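Local coordinates for peptidase M16 inactive domain family protein (Pseudomonas fluorescens, PDB 3GWB), which belongs to the M16 peptidase family through its inactive domain and probably has metal-dependent hydrolase activity, at residues D106-E109 with P110-L114. Residues are numbered along the deposited sequence; the frame is centred on the assembly and turned at random.
Sequences DKRE and PALKL
Pro-110 sits one turn after Asp-106 in the first half of helix 105-120, and its ring lies against the carbonyl of that residue. Pro-110 CG and CD both approach Asp-106 O, each at 3.5 Å. Having no N-H, Pro-110 cannot bond to the turn before, and the helix is kinked there. Glu-109 CB is 3.2 Å from Pro-110 CD, a distance set by the peptide bond between the two residues. With an alanine here in place of Pro-110, the ring atoms beside Asp-106 O are gone, and the kink is likely to be less firmly fixed.

Past the proline the helical bonds resume. Ala-111 N bonds weakly to Lys-107 O, and Ala-111 CB touches the same oxygen. Leu-112 N bonds to Arg-108 O at 2.8 Å, tilted 26° from the carbonyl plane. Leu-112 CG stands beside its own backbone N (chi1 -72°), which brings it to 3.1 Å from Arg-108 O. Leu-112 CD1 then reaches Arg-108 CG at 4.3 Å. Lys-113 N bonds to Glu-109 O, and Lys-113 CG comes to 3.3 Å from Glu-109 O.

Lys-107 NZ pairs with Asp-106 OD2 and bonds to Glu-32 O of the second subunit. Arg-108 NH1 bonds to Ser-103 O. Ala-111 and Leu-112 face strand 95-102, and Leu-112 also packs on strand 35-42 and helix 207-220.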
# COMPACT_ATOMS: atom_id res chain seq x y z
N ASP A 106 4.99 29.66 -9.03
CA ASP A 106 3.70 29.53 -9.71
C ASP A 106 3.00 28.21 -9.39
O ASP A 106 1.81 28.05 -9.66
CB ASP A 106 3.88 29.67 -11.22
CG ASP A 106 4.30 28.37 -11.89
OD1 ASP A 106 5.26 27.73 -11.41
OD2 ASP A 106 3.66 27.99 -12.90
N LYS A 107 3.74 27.26 -8.82
CA LYS A 107 3.16 25.96 -8.47
C LYS A 107 2.99 25.78 -6.97
O LYS A 107 1.98 25.24 -6.52
CB LYS A 107 4.03 24.83 -9.03
CG LYS A 107 4.06 24.79 -10.55
CD LYS A 107 2.64 24.60 -11.08
CE LYS A 107 2.49 25.18 -12.48
NZ LYS A 107 3.51 24.68 -13.41
N ARG A 108 3.97 26.24 -6.19
CA ARG A 108 3.87 26.07 -4.75
C ARG A 108 2.88 27.01 -4.07
O ARG A 108 2.26 26.64 -3.08
CB ARG A 108 5.25 26.19 -4.09
CG ARG A 108 5.75 27.61 -3.90
CD ARG A 108 7.01 27.58 -3.05
NE ARG A 108 7.39 28.91 -2.58
CZ ARG A 108 8.54 29.51 -2.88
NH1 ARG A 108 9.42 28.89 -3.66
NH2 ARG A 108 8.81 30.71 -2.39
N GLU A 109 2.73 28.22 -4.60
CA GLU A 109 1.80 29.16 -3.98
C GLU A 109 0.37 28.62 -3.99
O GLU A 109 -0.28 28.56 -2.95
CB GLU A 109 1.91 30.54 -4.64
CG GLU A 109 2.99 31.38 -3.95
CD GLU A 109 3.22 32.72 -4.61
OE1 GLU A 109 2.27 33.29 -5.20
OE2 GLU A 109 4.36 33.23 -4.51
N PRO A 110 -0.15 28.21 -5.17
CA PRO A 110 -1.51 27.68 -5.25
C PRO A 110 -1.64 26.39 -4.43
O PRO A 110 -2.65 26.16 -3.76
CB PRO A 110 -1.69 27.41 -6.74
CG PRO A 110 -0.83 28.45 -7.37
CD PRO A 110 0.41 28.41 -6.52
N ALA A 111 -0.61 25.55 -4.49
CA ALA A 111 -0.61 24.28 -3.76
C ALA A 111 -0.64 24.49 -2.25
O ALA A 111 -1.32 23.75 -1.53
CB ALA A 111 0.61 23.45 -4.15
N LEU A 112 0.08 25.49 -1.77
CA LEU A 112 0.12 25.77 -0.33
C LEU A 112 -1.18 26.38 0.16
O LEU A 112 -1.59 26.13 1.30
CB LEU A 112 1.30 26.69 -0.00
CG LEU A 112 2.65 25.99 -0.10
CD1 LEU A 112 3.75 27.04 -0.19
CD2 LEU A 112 2.85 25.07 1.09
N LYS A 113 -1.83 27.17 -0.68
CA LYS A 113 -3.11 27.77 -0.30
C LYS A 113 -4.15 26.67 -0.14
O LYS A 113 -4.96 26.70 0.78
CB LYS A 113 -3.59 28.76 -1.36
CG LYS A 113 -2.80 30.04 -1.41
CD LYS A 113 -3.42 31.04 -2.39
CE LYS A 113 -4.82 31.44 -1.96
NZ LYS A 113 -5.41 32.47 -2.88
N LEU A 114 -4.11 25.68 -1.03
CA LEU A 114 -5.04 24.57 -0.96
C LEU A 114 -4.73 23.71 0.26
O LEU A 114 -5.63 23.28 0.98
CB LEU A 114 -4.96 23.72 -2.24
CG LEU A 114 -5.78 22.42 -2.28
CD1 LEU A 114 -7.25 22.71 -1.99
CD2 LEU A 114 -5.61 21.77 -3.65